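Local atomic coordinates of 3',5'-cyclic-nucleotide phosphodiesterase 1 (PDB entry 4OJV), a protein that belongs to the class-II cyclic-nucleotide phosphodiesterase family, has the metallo-beta-lactamase type of fold and carries a pair of zinc ions. Residues Tyr125-His128 / Asp132-Ser135; Glu63-Phe68 / Glu74-Phe79; Gln96-Gln101 / Thr114-Gln119; Gly243-Asp248 / Ser255-Phe260. All blocks are in the same frame, centred on the assembly; numbering follows the deposited sequence.

Contact 1 of 4, residues Tyr125-His128 / Asp132-Ser135. With ZN (zinc ion), chain E; ZN (zinc ion), chain D.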
loop_
_atom_site.group_PDB
_atom_site.type_symbol
_atom_site.label_atom_id
_atom_site.label_comp_id
_atom_site.label_asym_id
_atom_site.label_seq_id
_atom_site.Cartn_x
_atom_site.Cartn_y
_atom_site.Cartn_z
ATOM N N TYR A 125 3.530 17.266 1.625
ATOM C CA TYR A 125 2.452 18.152 1.197
ATOM C C TYR A 125 1.393 17.262 0.579
ATOM O O TYR A 125 1.577 16.726 -0.512
ATOM C CB TYR A 125 2.988 19.209 0.217
ATOM C CG TYR A 125 3.940 20.153 0.910
ATOM C CD1 TYR A 125 5.298 19.860 0.994
ATOM C CD2 TYR A 125 3.474 21.306 1.540
ATOM C CE1 TYR A 125 6.172 20.711 1.658
ATOM C CE2 TYR A 125 4.335 22.152 2.212
ATOM C CZ TYR A 125 5.676 21.844 2.272
ATOM O OH TYR A 125 6.548 22.682 2.933
ATOM N N ILE A 126 0.295 17.074 1.302
ATOM C CA ILE A 126 -0.730 16.112 0.911
ATOM C C ILE A 126 -1.837 16.838 0.163
ATOM O O ILE A 126 -2.282 17.911 0.588
ATOM C CB ILE A 126 -1.286 15.361 2.152
ATOM C CG1 ILE A 126 -0.146 14.669 2.926
ATOM C CG2 ILE A 126 -2.372 14.362 1.751
ATOM C CD1 ILE A 126 0.647 13.635 2.142
ATOM N N THR A 127 -2.259 16.262 -0.961
ATOM C CA THR A 127 -3.254 16.922 -1.809
ATOM C C THR A 127 -4.688 16.655 -1.358
ATOM O O THR A 127 -5.553 17.519 -1.435
ATOM C CB THR A 127 -3.088 16.521 -3.290
ATOM O OG1 THR A 127 -3.368 15.117 -3.447
ATOM C CG2 THR A 127 -1.688 16.881 -3.807
ATOM N N HIS A 128 -4.937 15.426 -0.929
ATOM C CA HIS A 128 -6.236 15.022 -0.400
ATOM C C HIS A 128 -6.058 13.725 0.338
ATOM O O HIS A 128 -5.063 13.033 0.121
ATOM C CB HIS A 128 -7.321 14.958 -1.486
ATOM C CG HIS A 128 -7.149 13.847 -2.510
ATOM N ND1 HIS A 128 -6.086 13.754 -3.353
ATOM C CD2 HIS A 128 -8.001 12.792 -2.832
ATOM C CE1 HIS A 128 -6.267 12.689 -4.179
ATOM N NE2 HIS A 128 -7.443 12.104 -3.866
ATOM N N ASP A 132 -5.122 6.111 -1.187
ATOM C CA ASP A 132 -4.006 5.928 -2.125
ATOM C C ASP A 132 -2.975 7.054 -2.071
ATOM O O ASP A 132 -1.863 6.887 -2.569
ATOM C CB ASP A 132 -4.468 5.676 -3.590
ATOM C CG ASP A 132 -5.351 6.814 -4.162
ATOM O OD1 ASP A 132 -6.289 7.204 -3.424
ATOM O OD2 ASP A 132 -5.160 7.352 -5.325
ATOM N N HIS A 133 -3.316 8.182 -1.446
ATOM C CA HIS A 133 -2.397 9.314 -1.337
ATOM C C HIS A 133 -1.762 9.415 0.017
ATOM O O HIS A 133 -0.945 10.306 0.238
ATOM C CB HIS A 133 -3.089 10.626 -1.732
ATOM C CG HIS A 133 -3.539 10.623 -3.164
ATOM N ND1 HIS A 133 -2.933 11.331 -4.156
ATOM C CD2 HIS A 133 -4.531 9.883 -3.767
ATOM C CE1 HIS A 133 -3.535 11.047 -5.321
ATOM N NE2 HIS A 133 -4.497 10.152 -5.086
ATOM N N ILE A 134 -2.081 8.478 0.913
ATOM C CA ILE A 134 -1.551 8.536 2.281
ATOM C C ILE A 134 -1.070 7.200 2.845
ATOM O O ILE A 134 -0.532 7.170 3.938
ATOM C CB ILE A 134 -2.551 9.161 3.287
ATOM C CG1 ILE A 134 -3.810 8.287 3.379
ATOM C CG2 ILE A 134 -2.844 10.603 2.901
ATOM C CD1 ILE A 134 -4.722 8.611 4.543
ATOM N N SER A 135 -1.257 6.102 2.116
ATOM C CA SER A 135 -0.984 4.775 2.673
ATOM C C SER A 135 0.481 4.573 3.086
ATOM O O SER A 135 0.749 3.987 4.143
ATOM C CB SER A 135 -1.430 3.691 1.698
ATOM O OG SER A 135 -0.807 3.850 0.451
HETATM ZN ZN ZN E . -5.924 9.110 -6.278
HETATM ZN ZN ZN D . -8.590 10.654 -5.015
HETATM O O HOH W 1 -7.389 9.176 -4.895
#
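The imidazoles of H128 and H133 meet obliquely, their centroids 4.1 Å apart and their planes turned 49° against each other. The closest approach is by one corner: CE1 of H128 stands over the centre of one face of the H133 ring and comes within 3.2 Å of H133 NE2. With H128 CG lodged between the backbone N and the carbonyl carbon (chi1 69°), the ring lies close to H133.

Hydrogen bonding fixes how both rings are rotated. H128 ND1 donates to OG1 of T127, its neighbour in the chain, over 3.0 Å and nearly in the ring plane, which directs NE2 to metal. H133 is held likewise through ND1, whose partner is D39.

Each segment binds a different zinc. H128 NE2 binds one zinc at 2.2 Å, while D132 OD2 and H133 NE2 each bind the other zinc at 2.1 Å. A water bridges the two ions and donates to D132 OD1 at 2.7 Å, so this carboxylate grips metal with one oxygen and the bridging water with the other.

Apolar packing closes the opposite end, where I126 CG2 and I134 CG2 meet at 4.0 Å, the side chains crossing at about a right angle; L165 and V169 of helix 159-169 also touch I134. H128, D132 and H133, with H130, form the HxHxDH zinc-binding motif of the metallo-beta-lactamase superfamily, on the loop between strand 121-125 and helix 135-140.

Contact 2 of 4, residues Glu63-Phe68 / Glu74-Phe79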
loop_
_atom_site.group_PDB
_atom_site.type_symbol
_atom_site.label_atom_id
_atom_site.label_comp_id
_atom_site.label_asym_id
_atom_site.label_seq_id
_atom_site.Cartn_x
_atom_site.Cartn_y
_atom_site.Cartn_z
ATOM N N GLU A 63 16.615 0.220 -21.460
ATOM C CA GLU A 63 15.794 0.077 -20.270
ATOM C C GLU A 63 14.341 -0.333 -20.564
ATOM O O GLU A 63 13.694 0.247 -21.430
ATOM C CB GLU A 63 15.821 1.378 -19.486
ATOM C CG GLU A 63 15.277 1.231 -18.089
ATOM C CD GLU A 63 15.112 2.559 -17.393
ATOM O OE1 GLU A 63 15.818 3.532 -17.741
ATOM O OE2 GLU A 63 14.271 2.609 -16.495
ATOM N N LEU A 64 13.857 -1.336 -19.836
ATOM C CA LEU A 64 12.459 -1.762 -19.906
ATOM C C LEU A 64 11.785 -1.457 -18.586
ATOM O O LEU A 64 12.392 -1.609 -17.524
ATOM C CB LEU A 64 12.349 -3.266 -20.183
ATOM C CG LEU A 64 12.969 -3.823 -21.465
ATOM C CD1 LEU A 64 12.906 -5.342 -21.472
ATOM C CD2 LEU A 64 12.273 -3.253 -22.689
ATOM N N VAL A 65 10.526 -1.029 -18.659
ATOM C CA VAL A 65 9.753 -0.724 -17.454
ATOM C C VAL A 65 8.531 -1.642 -17.352
ATOM O O VAL A 65 8.031 -2.132 -18.362
ATOM C CB VAL A 65 9.315 0.764 -17.386
ATOM C CG1 VAL A 65 10.522 1.694 -17.410
ATOM C CG2 VAL A 65 8.355 1.119 -18.514
ATOM N N PRO A 66 8.023 -1.875 -16.132
ATOM C CA PRO A 66 6.830 -2.728 -16.026
ATOM C C PRO A 66 5.624 -2.170 -16.780
ATOM O O PRO A 66 5.453 -0.942 -16.846
ATOM C CB PRO A 66 6.542 -2.746 -14.522
ATOM C CG PRO A 66 7.869 -2.473 -13.892
ATOM C CD PRO A 66 8.544 -1.493 -14.805
ATOM N N SER A 67 4.820 -3.069 -17.357
ATOM C CA SER A 67 3.617 -2.686 -18.088
ATOM C C SER A 67 2.455 -3.631 -17.777
ATOM O O SER A 67 1.464 -3.216 -17.172
ATOM C CB SER A 67 3.902 -2.650 -19.595
ATOM O OG SER A 67 2.721 -2.416 -20.329
ATOM N N PHE A 68 2.585 -4.892 -18.201
ATOM C CA PHE A 68 1.621 -5.982 -17.943
ATOM C C PHE A 68 0.441 -6.041 -18.916
ATOM O O PHE A 68 -0.572 -6.690 -18.645
ATOM C CB PHE A 68 1.179 -6.027 -16.467
ATOM C CG PHE A 68 2.332 -6.085 -15.502
ATOM C CD1 PHE A 68 3.208 -7.169 -15.499
ATOM C CD2 PHE A 68 2.564 -5.040 -14.619
ATOM C CE1 PHE A 68 4.284 -7.215 -14.621
ATOM C CE2 PHE A 68 3.626 -5.087 -13.724
ATOM C CZ PHE A 68 4.487 -6.174 -13.728
ATOM N N GLU A 74 8.063 -2.956 -21.096
ATOM C CA GLU A 74 8.101 -2.134 -22.304
ATOM C C GLU A 74 9.261 -1.158 -22.300
ATOM O O GLU A 74 9.631 -0.645 -21.248
ATOM C CB GLU A 74 6.809 -1.328 -22.455
ATOM C CG GLU A 74 5.574 -2.145 -22.776
ATOM C CD GLU A 74 5.531 -2.661 -24.198
ATOM O OE1 GLU A 74 6.459 -2.377 -24.985
ATOM O OE2 GLU A 74 4.556 -3.362 -24.508
ATOM N N PRO A 75 9.812 -0.858 -23.485
ATOM C CA PRO A 75 10.847 0.168 -23.601
ATOM C C PRO A 75 10.449 1.494 -22.951
ATOM O O PRO A 75 9.364 2.024 -23.207
ATOM C CB PRO A 75 11.011 0.318 -25.116
ATOM C CG PRO A 75 10.717 -1.050 -25.635
ATOM C CD PRO A 75 9.592 -1.559 -24.770
ATOM N N ILE A 76 11.348 2.028 -22.127
ATOM C CA ILE A 76 11.097 3.280 -21.423
ATOM C C ILE A 76 10.724 4.427 -22.365
ATOM O O ILE A 76 9.823 5.220 -22.084
ATOM C CB ILE A 76 12.294 3.681 -20.521
ATOM C CG1 ILE A 76 11.937 4.923 -19.699
ATOM C CG2 ILE A 76 13.572 3.899 -21.333
ATOM C CD1 ILE A 76 12.989 5.349 -18.703
ATOM N N GLU A 77 11.397 4.498 -23.509
ATOM C CA GLU A 77 11.230 5.635 -24.404
ATOM C C GLU A 77 9.821 5.754 -24.981
ATOM O O GLU A 77 9.407 6.838 -25.391
ATOM C CB GLU A 77 12.301 5.644 -25.513
ATOM C CG GLU A 77 12.249 4.477 -26.494
ATOM C CD GLU A 77 13.079 3.273 -26.075
ATOM O OE1 GLU A 77 13.441 3.118 -24.889
ATOM O OE2 GLU A 77 13.384 2.454 -26.966
ATOM N N PHE A 78 9.068 4.652 -24.972
ATOM C CA PHE A 78 7.691 4.674 -25.456
ATOM C C PHE A 78 6.781 5.571 -24.607
ATOM O O PHE A 78 5.738 6.022 -25.080
ATOM C CB PHE A 78 7.086 3.264 -25.498
ATOM C CG PHE A 78 7.710 2.327 -26.521
ATOM C CD1 PHE A 78 8.659 2.756 -27.460
ATOM C CD2 PHE A 78 7.319 0.994 -26.548
ATOM C CE1 PHE A 78 9.201 1.863 -28.385
ATOM C CE2 PHE A 78 7.854 0.103 -27.473
ATOM C CZ PHE A 78 8.795 0.541 -28.384
ATOM N N PHE A 79 7.172 5.823 -23.356
ATOM C CA PHE A 79 6.305 6.509 -22.393
ATOM C C PHE A 79 6.624 7.987 -22.228
ATOM O O PHE A 79 5.915 8.690 -21.505
ATOM C CB PHE A 79 6.402 5.836 -21.017
ATOM C CG PHE A 79 5.927 4.418 -21.003
ATOM C CD1 PHE A 79 6.796 3.375 -21.306
ATOM C CD2 PHE A 79 4.605 4.117 -20.698
ATOM C CE1 PHE A 79 6.349 2.062 -21.307
ATOM C CE2 PHE A 79 4.153 2.807 -20.690
ATOM C CZ PHE A 79 5.033 1.777 -20.987
HETATM O O HOH W 2 2.450 -3.460 -22.860
#
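V65 and E74 pair through both of their backbone groups: V65 N donates to E74 O at 2.8 Å, and E74 N returns a bond to V65 O at 2.9 Å. One step further, I76 N reaches E63 O at 3.0 Å, carrying the ladder past the last residue of the second strand. L64 and P75 form the intervening non-hydrogen-bonded pair, and on their face of the sheet a leucine methyl, CD2, lies 3.8 Å from the proline CD. On the face of V65 and E74, V65 CG2 approaches the ring of F79 obliquely, 3.6 Å from CE1, while S67 CB rests against E74 CG at 3.6 Å.

These are the two arms of a small beta hairpin, strands 64-66 and 73-75, a two-stranded antiparallel sheet separate from the larger sheets of the fold. Past its second strand the chain turns back, F79 N bonding I76 O, and F79 comes up against V65. I76 CG1 stands anti to the backbone N (chi1 -175°), and its extended chain carries CD1 to within 3.5 Å of E63 OE1.

Further out, H365 hydrogen-bonds E63 OE2 and packs on both V65 and I76. A water donates to S67 OG and to E74 OE2, bridging the arms; these two atoms are also bonded by D335 and H71 respectively. R337 of helix 336-350 hydrogen-bonds P66 O and touches S67 and F79.

Contact 3 of 4, residues Gln96-Gln101 / Thr114-Gln119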
loop_
_atom_site.group_PDB
_atom_site.type_symbol
_atom_site.label_atom_id
_atom_site.label_comp_id
_atom_site.label_asym_id
_atom_site.label_seq_id
_atom_site.Cartn_x
_atom_site.Cartn_y
_atom_site.Cartn_z
ATOM N N GLN A 96 24.625 10.838 -2.709
ATOM C CA GLN A 96 25.828 11.382 -2.072
ATOM C C GLN A 96 25.642 11.655 -0.579
ATOM O O GLN A 96 26.605 11.567 0.182
ATOM C CB GLN A 96 26.319 12.638 -2.806
ATOM C CG GLN A 96 27.729 13.102 -2.441
ATOM C CD GLN A 96 28.813 12.062 -2.705
ATOM O OE1 GLN A 96 29.834 12.033 -2.017
ATOM N NE2 GLN A 96 28.601 11.211 -3.705
ATOM N N SER A 97 24.410 11.961 -0.156
ATOM C CA SER A 97 24.130 12.189 1.268
ATOM C C SER A 97 24.387 10.942 2.124
ATOM O O SER A 97 24.640 11.050 3.324
ATOM C CB SER A 97 22.706 12.710 1.490
ATOM O OG SER A 97 21.745 11.706 1.225
ATOM N N LEU A 98 24.303 9.768 1.500
ATOM C CA LEU A 98 24.692 8.506 2.133
ATOM C C LEU A 98 26.197 8.260 2.039
ATOM O O LEU A 98 26.786 7.639 2.926
ATOM C CB LEU A 98 23.973 7.331 1.469
ATOM C CG LEU A 98 22.455 7.206 1.521
ATOM C CD1 LEU A 98 22.030 6.063 0.613
ATOM C CD2 LEU A 98 21.972 6.976 2.944
ATOM N N LYS A 99 26.805 8.734 0.953
ATOM C CA LYS A 99 28.224 8.493 0.669
ATOM C C LYS A 99 29.163 9.500 1.339
ATOM O O LYS A 99 30.368 9.503 1.071
ATOM C CB LYS A 99 28.470 8.468 -0.842
ATOM C CG LYS A 99 27.753 7.352 -1.583
ATOM C CD LYS A 99 27.944 7.488 -3.083
ATOM C CE LYS A 99 27.073 6.503 -3.844
ATOM N NZ LYS A 99 27.121 6.748 -5.312
ATOM N N ARG A 100 28.611 10.346 2.211
ATOM C CA ARG A 100 29.411 11.296 2.993
ATOM C C ARG A 100 30.330 10.564 3.976
ATOM O O ARG A 100 31.361 11.096 4.395
ATOM C CB ARG A 100 28.516 12.307 3.726
ATOM C CG ARG A 100 27.583 11.714 4.773
ATOM C CD ARG A 100 26.819 12.802 5.511
ATOM N NE ARG A 100 25.919 12.251 6.523
ATOM C CZ ARG A 100 26.245 12.046 7.798
ATOM N NH1 ARG A 100 27.459 12.347 8.241
ATOM N NH2 ARG A 100 25.350 11.540 8.634
ATOM N N GLN A 101 29.935 9.344 4.333
ATOM C CA GLN A 101 30.763 8.437 5.113
ATOM C C GLN A 101 31.070 7.221 4.244
ATOM O O GLN A 101 30.181 6.412 3.957
ATOM C CB GLN A 101 30.041 8.016 6.394
ATOM C CG GLN A 101 29.800 9.141 7.392
ATOM C CD GLN A 101 28.759 8.783 8.438
ATOM O OE1 GLN A 101 27.602 8.508 8.114
ATOM N NE2 GLN A 101 29.166 8.793 9.702
ATOM N N THR A 114 17.831 2.394 3.402
ATOM C CA THR A 114 16.441 2.812 3.235
ATOM C C THR A 114 15.982 3.656 4.424
ATOM O O THR A 114 15.414 4.736 4.238
ATOM C CB THR A 114 15.518 1.592 3.048
ATOM O OG1 THR A 114 15.940 0.846 1.905
ATOM C CG2 THR A 114 14.074 2.026 2.839
ATOM N N TYR A 115 16.203 3.157 5.640
ATOM C CA TYR A 115 15.928 3.961 6.831
ATOM C C TYR A 115 16.649 5.315 6.799
ATOM O O TYR A 115 16.052 6.341 7.104
ATOM C CB TYR A 115 16.304 3.213 8.114
ATOM C CG TYR A 115 15.250 2.255 8.638
ATOM C CD1 TYR A 115 14.241 2.702 9.489
ATOM C CD2 TYR A 115 15.270 0.903 8.300
ATOM C CE1 TYR A 115 13.276 1.826 9.985
ATOM C CE2 TYR A 115 14.320 0.020 8.797
ATOM C CZ TYR A 115 13.326 0.488 9.638
ATOM O OH TYR A 115 12.387 -0.401 10.118
ATOM N N GLU A 116 17.923 5.322 6.412
ATOM C CA GLU A 116 18.698 6.562 6.400
ATOM C C GLU A 116 18.140 7.578 5.392
ATOM O O GLU A 116 17.921 8.742 5.729
ATOM C CB GLU A 116 20.175 6.259 6.144
ATOM C CG GLU A 116 20.861 5.579 7.315
ATOM C CD GLU A 116 22.321 5.274 7.065
ATOM O OE1 GLU A 116 22.846 4.369 7.746
ATOM O OE2 GLU A 116 22.941 5.936 6.205
ATOM N N VAL A 117 17.907 7.144 4.155
ATOM C CA VAL A 117 17.346 8.059 3.152
ATOM C C VAL A 117 15.993 8.560 3.631
ATOM O O VAL A 117 15.688 9.752 3.537
ATOM C CB VAL A 117 17.196 7.393 1.763
ATOM C CG1 VAL A 117 16.440 8.297 0.792
ATOM C CG2 VAL A 117 18.556 7.034 1.192
ATOM N N PHE A 118 15.181 7.645 4.157
ATOM C CA PHE A 118 13.832 7.993 4.530
ATOM C C PHE A 118 13.741 8.974 5.709
ATOM O O PHE A 118 12.817 9.801 5.775
ATOM C CB PHE A 118 13.012 6.734 4.772
ATOM C CG PHE A 118 11.572 7.007 4.924
ATOM C CD1 PHE A 118 10.819 7.494 3.855
ATOM C CD2 PHE A 118 10.961 6.834 6.155
ATOM C CE1 PHE A 118 9.467 7.774 4.003
ATOM C CE2 PHE A 118 9.600 7.095 6.306
ATOM C CZ PHE A 118 8.860 7.573 5.234
ATOM N N GLN A 119 14.724 8.925 6.609
ATOM C CA GLN A 119 14.744 9.893 7.705
ATOM C C GLN A 119 14.834 11.341 7.200
ATOM O O GLN A 119 14.391 12.258 7.875
ATOM C CB GLN A 119 15.839 9.562 8.731
ATOM C CG GLN A 119 17.253 10.021 8.416
ATOM C CD GLN A 119 18.156 10.016 9.645
ATOM O OE1 GLN A 119 17.684 9.954 10.787
ATOM N NE2 GLN A 119 19.460 10.087 9.414
#
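In a small cluster of helices at the periphery of the chain, L98 of the turn after helix 92-96 packs against E116 and V117 on helix 110-119. L98 opens a type I beta turn that ends at Q101, the N-cap of helix 102-107, so the contact joins the linker between two short helices to the side of a third. The interface is small, burying 133 Å² in all, and no hydrogen bond crosses it.

L98 alone reaches over from the turn, and its forked end meets two successive residues of the helix. Its CG lies anti to the carbonyl carbon (chi1 -63°), and the chain then runs on extended, which carries both methyls to the helix. V117 crosses it at about a right angle and offers one branch, CG2, which sits 3.7 Å from L98 CD1 and 3.8 Å from L98 CD2. The same valine methyl also approaches the leucine branch point, L98 CG, at 3.9 Å.

F105 of helix 102-107 also touches L98, and H104 of that helix touches E116, so the same short helix contacts both partners. On another side of helix 110-119, T114 and F118 pack on helix 44-53, F118 also forming a cation-pi pair with K153, while Y115 touches P15 of the second subunit.

E116 crosses the leucine obliquely and touches its CD2 methyl at two points: L98 CD2 is 3.7 Å from E116 CB and, at the far end of the extended glutamate, 3.6 Å from the carboxylate oxygen E116 OE2.

Contact 4 of 4, residues Gly243-Asp248 / Ser255-Phe260. With ZN (zinc ion), chain D; ZN (zinc ion), chain E.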
loop_
_atom_site.group_PDB
_atom_site.type_symbol
_atom_site.label_atom_id
_atom_site.label_comp_id
_atom_site.label_asym_id
_atom_site.label_seq_id
_atom_site.Cartn_x
_atom_site.Cartn_y
_atom_site.Cartn_z
ATOM N N GLY A 243 -2.789 17.232 -7.122
ATOM C CA GLY A 243 -3.645 16.141 -6.672
ATOM C C GLY A 243 -4.707 15.805 -7.703
ATOM O O GLY A 243 -4.881 16.541 -8.689
ATOM N N ASP A 244 -5.431 14.708 -7.457
ATOM C CA ASP A 244 -6.503 14.239 -8.347
ATOM C C ASP A 244 -7.471 15.403 -8.583
ATOM O O ASP A 244 -7.703 16.216 -7.680
ATOM C CB ASP A 244 -7.314 13.063 -7.740
ATOM C CG ASP A 244 -6.466 11.826 -7.303
ATOM O OD1 ASP A 244 -5.223 11.908 -7.589
ATOM O OD2 ASP A 244 -7.076 10.836 -6.634
ATOM N N VAL A 245 -8.051 15.471 -9.773
ATOM C CA VAL A 245 -8.838 16.642 -10.149
ATOM C C VAL A 245 -9.783 16.306 -11.294
ATOM O O VAL A 245 -9.492 15.449 -12.135
ATOM C CB VAL A 245 -7.904 17.833 -10.513
ATOM C CG1 VAL A 245 -7.082 17.521 -11.762
ATOM C CG2 VAL A 245 -8.685 19.133 -10.692
ATOM N N GLU A 246 -10.922 17.002 -11.311
ATOM C CA GLU A 246 -11.850 16.994 -12.437
ATOM C C GLU A 246 -12.139 18.432 -12.862
ATOM O O GLU A 246 -11.918 19.376 -12.099
ATOM C CB GLU A 246 -13.149 16.274 -12.060
ATOM C CG GLU A 246 -13.905 16.943 -10.930
ATOM C CD GLU A 246 -15.248 16.311 -10.648
ATOM O OE1 GLU A 246 -15.936 16.828 -9.748
ATOM O OE2 GLU A 246 -15.609 15.310 -11.311
ATOM N N GLN A 247 -12.630 18.593 -14.086
ATOM C CA GLN A 247 -13.079 19.896 -14.578
ATOM C C GLN A 247 -14.149 20.494 -13.655
ATOM O O GLN A 247 -14.938 19.767 -13.058
ATOM C CB GLN A 247 -13.623 19.739 -16.008
ATOM C CG GLN A 247 -14.259 20.979 -16.629
ATOM C CD GLN A 247 -14.980 20.699 -17.939
ATOM O OE1 GLN A 247 -14.911 21.497 -18.876
ATOM N NE2 GLN A 247 -15.681 19.570 -18.009
ATOM N N ASP A 248 -14.155 21.818 -13.532
ATOM C CA ASP A 248 -15.220 22.518 -12.808
ATOM C C ASP A 248 -16.544 22.501 -13.576
ATOM O O ASP A 248 -16.553 22.453 -14.805
ATOM C CB ASP A 248 -14.824 23.971 -12.550
ATOM C CG ASP A 248 -13.530 24.104 -11.774
ATOM O OD1 ASP A 248 -13.312 23.346 -10.807
ATOM O OD2 ASP A 248 -12.741 24.988 -12.130
ATOM N N SER A 255 -15.155 28.347 -10.071
ATOM C CA SER A 255 -14.207 28.025 -11.138
ATOM C C SER A 255 -12.795 27.969 -10.562
ATOM O O SER A 255 -11.948 28.812 -10.860
ATOM C CB SER A 255 -14.284 29.050 -12.277
ATOM O OG SER A 255 -15.574 29.074 -12.860
ATOM N N LEU A 256 -12.556 26.958 -9.729
ATOM C CA LEU A 256 -11.278 26.781 -9.049
ATOM C C LEU A 256 -10.112 26.622 -10.014
ATOM O O LEU A 256 -9.047 27.196 -9.785
ATOM C CB LEU A 256 -11.345 25.598 -8.083
ATOM C CG LEU A 256 -12.280 25.745 -6.875
ATOM C CD1 LEU A 256 -12.322 24.465 -6.057
ATOM C CD2 LEU A 256 -11.894 26.926 -5.993
ATOM N N LEU A 257 -10.311 25.868 -11.095
ATOM C CA LEU A 257 -9.259 25.711 -12.098
ATOM C C LEU A 257 -8.956 27.010 -12.843
ATOM O O LEU A 257 -7.795 27.329 -13.057
ATOM C CB LEU A 257 -9.571 24.566 -13.063
ATOM C CG LEU A 257 -9.343 23.177 -12.450
ATOM C CD1 LEU A 257 -10.020 22.105 -13.281
ATOM C CD2 LEU A 257 -7.859 22.866 -12.274
ATOM N N GLU A 258 -9.991 27.763 -13.219
ATOM C CA GLU A 258 -9.779 29.069 -13.837
ATOM C C GLU A 258 -8.971 29.990 -12.923
ATOM O O GLU A 258 -8.052 30.659 -13.389
ATOM C CB GLU A 258 -11.111 29.709 -14.233
ATOM C CG GLU A 258 -10.981 30.944 -15.117
ATOM C CD GLU A 258 -12.318 31.406 -15.665
ATOM O OE1 GLU A 258 -13.288 31.518 -14.880
ATOM O OE2 GLU A 258 -12.398 31.659 -16.884
ATOM N N GLU A 259 -9.309 30.012 -11.634
ATOM C CA GLU A 259 -8.544 30.768 -10.642
ATOM C C GLU A 259 -7.081 30.325 -10.649
ATOM O O GLU A 259 -6.167 31.153 -10.632
ATOM C CB GLU A 259 -9.123 30.586 -9.237
ATOM C CG GLU A 259 -10.498 31.194 -9.018
ATOM C CD GLU A 259 -11.029 30.940 -7.621
ATOM O OE1 GLU A 259 -10.216 30.797 -6.682
ATOM O OE2 GLU A 259 -12.265 30.887 -7.461
ATOM N N PHE A 260 -6.859 29.012 -10.684
ATOM C CA PHE A 260 -5.506 28.492 -10.665
ATOM C C PHE A 260 -4.709 28.891 -11.910
ATOM O O PHE A 260 -3.596 29.422 -11.792
ATOM C CB PHE A 260 -5.485 26.973 -10.490
ATOM C CG PHE A 260 -4.094 26.425 -10.432
ATOM C CD1 PHE A 260 -3.339 26.586 -9.271
ATOM C CD2 PHE A 260 -3.504 25.830 -11.539
ATOM C CE1 PHE A 260 -2.034 26.126 -9.206
ATOM C CE2 PHE A 260 -2.202 25.372 -11.481
ATOM C CZ PHE A 260 -1.468 25.524 -10.317
HETATM ZN ZN ZN D . -8.590 10.654 -5.015
HETATM ZN ZN ZN E . -5.924 9.110 -6.278
HETATM O O HOH W 3 -12.580 26.381 -14.435
HETATM O O HOH W 1 -7.389 9.176 -4.895
#
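The backbone of 243-248 runs extended from the end of strand 238-242 to the start of helix 256-267, where the CA atoms of D248 and S255 come within 5.8 Å. S255 occupies the N-cap position, yet its side chain makes no capping bond. The first turn is gripped instead by D248: its OD2 accepts L257 N at 2.8 Å, with an angle of 155° at the hydrogen, through the syn lone pair on the side of OD1. L256 N also lies near OD2 but points poorly for a bond. A water donates to D248 OD2 at 2.7 Å and accepts from E258 N at 3.2 Å, extending the carboxylate's hold to the next amide. A negative charge so close to the amino end of a helix is probably favoured by the helix dipole.

Thus a loop that begins at the two-metal centre of the metallo-beta-lactamase type of fold ends by anchoring a helix. At its start D244 bridges the zinc ions with the single oxygen OD2, 2.2 Å from one and 2.1 Å from the other. H128, H130 and H213 complete the protein ligands of the first, D132, H133 and H326 those of the second.

Between these ends, L257 projects from the helix to the loop. Its CD1 abuts E246 O at 3.5 Å, and CD2 meets V245 CG2 tip to tip at 4.1 Å, the valine branch being the one anti to the backbone N. V211 and F227, from strands 204-215 and 222-232, touch both V245 and L257, while E279 accepts a hydrogen bond from V245 N.

Contacts 1 and 4 share the zinc ions and their bridging water, which join loops that follow strands of the two large sheets. All touching residues of contact 1 are buried, its centre lies about 9 Å from that of the chain, and its histidines bind metal; contact 4 runs outward to a partly exposed helix start, exchanging metal bonds for a carboxylate-to-amide bond. Contacts 2 and 3 lie farther out, their centres about 20 and 22 Å from that of the chain, and hold no metal. Contact 2 relies on backbone hydrogen bonds of a hairpin, contact 3 on side-chain packing alone. Their nearest atoms are about 17 Å apart. Contacts 3 and 4 fall on opposite sides of the chain's centre.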